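Side-chain contacts in xyloglucan-specific endo-beta-1,4-glucanase BoGH9A (PDB 6DHT), which cleaves the beta-1,4-glucan backbone of xyloglucan internally, releasing xyloglucan oligosaccharides, in xyloglucan degradation by the gut bacterium Bacteroides ovatus: residues N209-D213 against L214-M218; A272-M275 against A276-R280. One frame throughout, in Å; residues are numbered along the deposited sequence.

Interaction 1 (N209-D213 against L214-M218); sequences NHTPD and LLDEM. With CA (calcium ion), chain D; EDO (1,2-ethanediol), chain H.
Asp216 reaches back from the first turn of its helix to Asn209. Its CB sits 3.5 Å from the carbonyl O of Asp213. With CG anti to the carbonyl carbon (chi1 -66°), the carboxylate is sent back toward the loop. There its two oxygens divide the work. OD2 binds the calcium ion at 2.3 Å, whereas OD1 takes a nearly straight hydrogen bond, 2.9 Å long, from Asn209 ND2. That donor keeps the bond in its own amide plane but meets OD1 from above the carboxylate plane, the two planes being turned 50° apart. Tyr289 OH is a second hydrogen-bond partner of OD1, and CB of Thr211 packs 3.5 Å from it.

Asn209, Thr211, Asp213 and Asp216 bind the calcium from the loop and the first turn of helix 213-226. Asn209 meanwhile closes an Asx turn, its OD1 accepting from Thr211 N while binding the same calcium at 2.4 Å. Thr211 O, Asp213 OD1, a water and Glu206 O complete the shell. Pro212 is the N-cap residue, its carbonyl O accepting from Asp216 N at 3.0 Å. The other carboxylate oxygen of Asp213, OD2, hydrogen-bonds to Ser207 OG and Ile202 N.

Interaction 2 (A272-M275 against A276-R280); sequences AAVM and AQSSR. With EDO (1,2-ethanediol), chain I.
The peptide carbonyl of Val274 is gripped on both faces by Ser278: the backbone N comes to Val274 O from one face at 2.8 Å, the hydroxyl OG from the other at 2.7 Å. Each donor is tilted roughly 30° from the carbonyl plane. The Ser278 hydroxyl is put there by a first torsion of -59°, which turns OG back beside its own backbone N and along the preceding turn. Near the other flat group, the amide of Gln277, methyl CG2 of Val274 lies 3.7 Å from OE1. The Gln277 chain runs extended past CG, carrying its amide to helix 176-192, where NE2 donates to Gly184 O and OE1 accepts from Gln187 NE2, which also hydrogen-bonds to Ser278 OG.

With an alanine at Ser278, the Val274 carbonyl would probably lose its second donor and Gln187 NE2 one of its partners. The backbone N atoms from Ala276 to Ser279 make the i to i+4 bonds of an alpha-helix, Ala276 N to Ala272 O at 2.9 Å among them. On helix 339-353, Ala273 meets Trp344, and Ala276 meets Glu348 and Leu349. Met275 packs on Leu222 and Met225 of helix 213-226 and on Ala296 and Ala300 of helix 292-309, while Val274 touches Ile183 of helix 176-192.

In the fold
Both contacts lie in the glycosyl hydrolase family 9 region, among the helices of its (alpha/alpha)6 barrel, and interaction 1 comes first along the chain. Their centres are about 16 Å apart and their nearest atoms about 6 Å, so the two do not touch. Two helices connect them. Helix 213-226 starts at the calcium site of interaction 1, and its later turns pack on helix 265-281, which carries interaction 2. Helix 176-192 lies against both, meeting Pro212 and Leu215 of interaction 1 through Tyr190. A metal-bound helix start and a contact in the last turns of helix 265-281 thus belong to one packed helical body, away from the predicted catalytic residues.

Interaction 1 (N209-D213 against L214-M218)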
ATOM      1  N   ASN A 209      -1.677 -18.619 -16.277  1.00 23.53           N
ATOM      2  CA  ASN A 209      -3.101 -18.902 -16.373  1.00 20.59           C
ATOM      3  C   ASN A 209      -3.814 -17.793 -17.152  1.00 19.84           C
ATOM      4  O   ASN A 209      -3.162 -16.990 -17.803  1.00 24.30           O
ATOM      5  CB  ASN A 209      -3.720 -19.147 -14.997  1.00 24.12           C
ATOM      6  CG  ASN A 209      -3.804 -17.898 -14.138  1.00 22.12           C
ATOM      7  OD1 ASN A 209      -3.606 -16.764 -14.600  1.00 18.82           O
ATOM      8  ND2 ASN A 209      -4.124 -18.112 -12.875  1.00 20.71           N
ATOM      9  N   HIS A 210      -5.138 -17.736 -17.051  1.00 21.49           N
ATOM     10  CA  HIS A 210      -5.932 -16.780 -17.825  1.00 21.39           C
ATOM     11  C   HIS A 210      -6.420 -15.578 -17.023  1.00 21.06           C
ATOM     12  O   HIS A 210      -7.322 -14.852 -17.453  1.00 24.08           O
ATOM     13  CB  HIS A 210      -7.141 -17.493 -18.457  1.00 28.18           C
ATOM     14  CG  HIS A 210      -6.777 -18.399 -19.590  1.00 34.17           C
ATOM     15  ND1 HIS A 210      -6.043 -19.552 -19.414  1.00 42.86           N
ATOM     16  CD2 HIS A 210      -7.032 -18.314 -20.916  1.00 43.28           C
ATOM     17  CE1 HIS A 210      -5.862 -20.139 -20.584  1.00 42.50           C
ATOM     18  NE2 HIS A 210      -6.455 -19.408 -21.511  1.00 50.88           N
ATOM     19  N   THR A 211      -5.805 -15.360 -15.857  1.00 19.92           N
ATOM     20  CA  THR A 211      -6.272 -14.351 -14.914  1.00 17.98           C
ATOM     21  C   THR A 211      -5.146 -13.331 -14.708  1.00 16.47           C
ATOM     22  O   THR A 211      -3.981 -13.721 -14.637  1.00 17.09           O
ATOM     23  CB  THR A 211      -6.637 -14.989 -13.592  1.00 17.65           C
ATOM     24  OG1 THR A 211      -7.645 -15.997 -13.824  1.00 18.45           O
ATOM     25  CG2 THR A 211      -7.226 -13.959 -12.648  1.00 19.60           C
ATOM     26  N   PRO A 212      -5.489 -12.033 -14.663  1.00 15.85           N
ATOM     27  CA  PRO A 212      -4.444 -11.050 -14.322  1.00 15.65           C
ATOM     28  C   PRO A 212      -3.747 -11.387 -13.010  1.00 14.92           C
ATOM     29  O   PRO A 212      -4.378 -11.733 -12.004  1.00 15.06           O
ATOM     30  CB  PRO A 212      -5.224  -9.734 -14.202  1.00 16.08           C
ATOM     31  CG  PRO A 212      -6.415  -9.932 -15.146  1.00 16.09           C
ATOM     32  CD  PRO A 212      -6.788 -11.380 -14.913  1.00 18.50           C
ATOM     33  N   ASP A 213      -2.432 -11.296 -13.058  1.00 13.91           N
ATOM     34  CA  ASP A 213      -1.580 -11.706 -11.944  1.00 14.07           C
ATOM     35  C   ASP A 213      -1.894 -10.951 -10.649  1.00 13.49           C
ATOM     36  O   ASP A 213      -1.814 -11.552  -9.583  1.00 12.94           O
ATOM     37  CB  ASP A 213      -0.095 -11.569 -12.282  1.00 13.85           C
ATOM     38  CG  ASP A 213       0.433 -12.670 -13.184  1.00 16.97           C
ATOM     39  OD1 ASP A 213      -0.359 -13.538 -13.619  1.00 15.98           O
ATOM     40  OD2 ASP A 213       1.640 -12.644 -13.484  1.00 18.52           O
ATOM     41  N   LEU A 214      -2.246  -9.665 -10.725  1.00 13.91           N
ATOM     42  CA  LEU A 214      -2.675  -8.949  -9.523  1.00 12.54           C
ATOM     43  C   LEU A 214      -3.844  -9.668  -8.868  1.00 11.44           C
ATOM     44  O   LEU A 214      -3.854  -9.828  -7.640  1.00 13.31           O
ATOM     45  CB  LEU A 214      -3.013  -7.488  -9.793  1.00 12.53           C
ATOM     46  CG  LEU A 214      -3.442  -6.672  -8.568  1.00 13.54           C
ATOM     47  CD1 LEU A 214      -2.985  -5.225  -8.772  1.00 16.71           C
ATOM     48  CD2 LEU A 214      -4.907  -6.729  -8.292  1.00 14.83           C
ATOM     49  N   LEU A 215      -4.824 -10.119  -9.659  1.00 12.37           N
ATOM     50  CA  LEU A 215      -5.971 -10.809  -9.090  1.00 12.33           C
ATOM     51  C   LEU A 215      -5.591 -12.188  -8.565  1.00 12.93           C
ATOM     52  O   LEU A 215      -6.104 -12.594  -7.530  1.00 12.96           O
ATOM     53  CB  LEU A 215      -7.079 -10.953 -10.119  1.00 12.78           C
ATOM     54  CG  LEU A 215      -7.757  -9.659 -10.556  1.00 12.59           C
ATOM     55  CD1 LEU A 215      -8.944  -9.969 -11.494  1.00 15.42           C
ATOM     56  CD2 LEU A 215      -8.211  -8.790  -9.383  1.00 14.34           C
ATOM     57  N   ASP A 216      -4.688 -12.898  -9.241  1.00 12.86           N
ATOM     58  CA  ASP A 216      -4.183 -14.155  -8.662  1.00 12.96           C
ATOM     59  C   ASP A 216      -3.631 -13.933  -7.265  1.00 14.97           C
ATOM     60  O   ASP A 216      -3.890 -14.706  -6.319  1.00 16.29           O
ATOM     61  CB  ASP A 216      -3.097 -14.797  -9.501  1.00 13.05           C
ATOM     62  CG  ASP A 216      -3.594 -15.286 -10.855  1.00 16.18           C
ATOM     63  OD1 ASP A 216      -4.610 -16.023 -10.918  1.00 16.28           O
ATOM     64  OD2 ASP A 216      -2.935 -14.929 -11.841  1.00 15.21           O
ATOM     65  N   GLU A 217      -2.829 -12.888  -7.127  1.00 13.79           N
ATOM     66  CA  GLU A 217      -2.223 -12.620  -5.839  1.00 13.52           C
ATOM     67  C   GLU A 217      -3.274 -12.289  -4.779  1.00 13.87           C
ATOM     68  O   GLU A 217      -3.236 -12.842  -3.674  1.00 14.34           O
ATOM     69  CB  GLU A 217      -1.175 -11.504  -5.925  1.00 12.75           C
ATOM     70  CG  GLU A 217      -0.304 -11.405  -4.658  1.00 13.05           C
ATOM     71  CD  GLU A 217       0.476 -12.691  -4.403  1.00 14.37           C
ATOM     72  OE1 GLU A 217       1.182 -13.151  -5.333  1.00 15.40           O
ATOM     73  OE2 GLU A 217       0.341 -13.273  -3.292  1.00 15.36           O
ATOM     74  N   MET A 218      -4.221 -11.417  -5.121  1.00 12.05           N
ATOM     75  CA  MET A 218      -5.263 -11.092  -4.185  1.00 12.77           C
ATOM     76  C   MET A 218      -5.985 -12.353  -3.767  1.00 13.39           C
ATOM     77  O   MET A 218      -6.309 -12.511  -2.598  1.00 14.16           O
ATOM     78  CB  MET A 218      -6.269 -10.080  -4.755  1.00 13.15           C
ATOM     79  CG  MET A 218      -5.685  -8.775  -5.310  1.00 12.44           C
ATOM     80  SD  MET A 218      -4.737  -7.786  -4.141  1.00 13.18           S
ATOM     81  CE  MET A 218      -3.074  -8.269  -4.572  1.00 12.51           C
TER
HETATM   82 CA    CA D 603      -2.180 -14.977 -14.008  1.00 17.76          CA
HETATM   83  C1  EDO H 607      -3.917 -12.933 -19.388  1.00 37.96           C
HETATM   84  O1  EDO H 607      -3.647 -13.899 -18.367  1.00 46.55           O
HETATM   85  C2  EDO H 607      -5.008 -12.011 -18.864  1.00 36.64           C
HETATM   86  O2  EDO H 607      -4.487 -11.335 -17.720  1.00 38.42           O
HETATM   87  O   HOH W   1      -1.589 -14.971 -16.296  1.00 22.17           O

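Interaction 2 (A272-M275 against A276-R280)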
ATOM      1  N   ALA A 272     -16.713  -7.843   4.161  1.00 17.15           N
ATOM      2  CA  ALA A 272     -17.883  -7.670   3.311  1.00 17.34           C
ATOM      3  C   ALA A 272     -17.554  -6.796   2.108  1.00 15.95           C
ATOM      4  O   ALA A 272     -17.902  -7.126   0.987  1.00 15.11           O
ATOM      5  CB  ALA A 272     -19.025  -7.087   4.108  1.00 17.34           C
ATOM      6  N   ALA A 273     -16.849  -5.698   2.353  1.00 14.87           N
ATOM      7  CA  ALA A 273     -16.530  -4.751   1.283  1.00 15.73           C
ATOM      8  C   ALA A 273     -15.649  -5.414   0.238  1.00 14.05           C
ATOM      9  O   ALA A 273     -15.916  -5.333  -0.950  1.00 14.99           O
ATOM     10  CB  ALA A 273     -15.852  -3.539   1.854  1.00 16.16           C
ATOM     11  N   VAL A 274     -14.567  -6.051   0.680  1.00 14.35           N
ATOM     12  CA  VAL A 274     -13.628  -6.630  -0.266  1.00 13.59           C
ATOM     13  C   VAL A 274     -14.206  -7.845  -0.973  1.00 13.18           C
ATOM     14  O   VAL A 274     -13.904  -8.100  -2.122  1.00 13.44           O
ATOM     15  CB  VAL A 274     -12.266  -6.905   0.404  1.00 15.50           C
ATOM     16  CG1 VAL A 274     -12.257  -8.182   1.203  1.00 14.76           C
ATOM     17  CG2 VAL A 274     -11.145  -6.922  -0.628  1.00 15.38           C
ATOM     18  N   MET A 275     -15.087  -8.574  -0.299  1.00 13.92           N
ATOM     19  CA  MET A 275     -15.704  -9.722  -0.949  1.00 15.84           C
ATOM     20  C   MET A 275     -16.744  -9.278  -1.998  1.00 12.61           C
ATOM     21  O   MET A 275     -16.778  -9.828  -3.086  1.00 14.79           O
ATOM     22  CB  MET A 275     -16.297 -10.675   0.105  1.00 14.54           C
ATOM     23  CG  MET A 275     -15.221 -11.417   0.882  1.00 16.39           C
ATOM     24  SD  MET A 275     -14.324 -12.530  -0.178  1.00 17.48           S
ATOM     25  CE  MET A 275     -13.004 -13.020   0.924  1.00 16.27           C
ATOM     26  N   ALA A 276     -17.511  -8.252  -1.669  1.00 14.10           N
ATOM     27  CA  ALA A 276     -18.442  -7.674  -2.639  1.00 15.69           C
ATOM     28  C   ALA A 276     -17.676  -7.103  -3.857  1.00 14.95           C
ATOM     29  O   ALA A 276     -18.056  -7.336  -5.013  1.00 15.39           O
ATOM     30  CB  ALA A 276     -19.277  -6.612  -1.974  1.00 17.46           C
ATOM     31  N   GLN A 277     -16.607  -6.347  -3.590  1.00 14.68           N
ATOM     32  CA  GLN A 277     -15.731  -5.853  -4.645  1.00 14.13           C
ATOM     33  C   GLN A 277     -15.202  -7.012  -5.493  1.00 13.56           C
ATOM     34  O   GLN A 277     -15.279  -7.000  -6.712  1.00 14.06           O
ATOM     35  CB  GLN A 277     -14.558  -5.111  -3.994  1.00 13.58           C
ATOM     36  CG  GLN A 277     -13.628  -4.336  -4.937  1.00 13.57           C
ATOM     37  CD  GLN A 277     -12.355  -3.895  -4.247  1.00 14.70           C
ATOM     38  OE1 GLN A 277     -11.684  -4.685  -3.589  1.00 14.45           O
ATOM     39  NE2 GLN A 277     -12.030  -2.633  -4.385  1.00 15.42           N
ATOM     40  N   SER A 278     -14.602  -8.000  -4.819  1.00 13.87           N
ATOM     41  CA  SER A 278     -14.001  -9.136  -5.514  1.00 12.75           C
ATOM     42  C   SER A 278     -15.008  -9.925  -6.361  1.00 15.73           C
ATOM     43  O   SER A 278     -14.650 -10.470  -7.405  1.00 16.12           O
ATOM     44  CB  SER A 278     -13.302 -10.065  -4.518  1.00 12.86           C
ATOM     45  OG  SER A 278     -12.289  -9.344  -3.819  1.00 14.77           O
ATOM     46  N   SER A 279     -16.247 -10.011  -5.884  1.00 18.08           N
ATOM     47  CA  SER A 279     -17.288 -10.718  -6.617  1.00 18.51           C
ATOM     48  C   SER A 279     -17.382 -10.178  -8.040  1.00 18.20           C
ATOM     49  O   SER A 279     -17.461 -10.946  -8.998  1.00 19.42           O
ATOM     50  CB  SER A 279     -18.626 -10.568  -5.906  1.00 19.44           C
ATOM     51  OG  SER A 279     -19.592 -11.350  -6.583  1.00 23.49           O
ATOM     52  N   ARG A 280     -17.349  -8.854  -8.189  1.00 17.06           N
ATOM     53  CA  ARG A 280     -17.431  -8.246  -9.513  1.00 17.09           C
ATOM     54  C   ARG A 280     -16.184  -8.523 -10.336  1.00 15.68           C
ATOM     55  O   ARG A 280     -16.247  -8.832 -11.526  1.00 19.35           O
ATOM     56  CB  ARG A 280     -17.619  -6.728  -9.411  1.00 16.94           C
ATOM     57  CG  ARG A 280     -18.812  -6.290  -8.619  1.00 18.79           C
ATOM     58  CD  ARG A 280     -19.086  -4.786  -8.779  1.00 18.48           C
ATOM     59  NE  ARG A 280     -17.950  -3.919  -8.468  1.00 17.63           N
ATOM     60  CZ  ARG A 280     -17.662  -3.445  -7.255  1.00 19.30           C
ATOM     61  NH1 ARG A 280     -18.423  -3.760  -6.223  1.00 18.19           N
ATOM     62  NH2 ARG A 280     -16.597  -2.664  -7.078  1.00 18.64           N
TER
HETATM   63  C1  EDO I 608     -14.165  -5.841 -13.369  1.00 39.54           C
HETATM   64  O1  EDO I 608     -15.429  -5.789 -12.687  1.00 39.60           O
HETATM   65  C2  EDO I 608     -13.828  -4.430 -13.830  1.00 41.33           C
HETATM   66  O2  EDO I 608     -14.219  -3.491 -12.816  1.00 38.70           O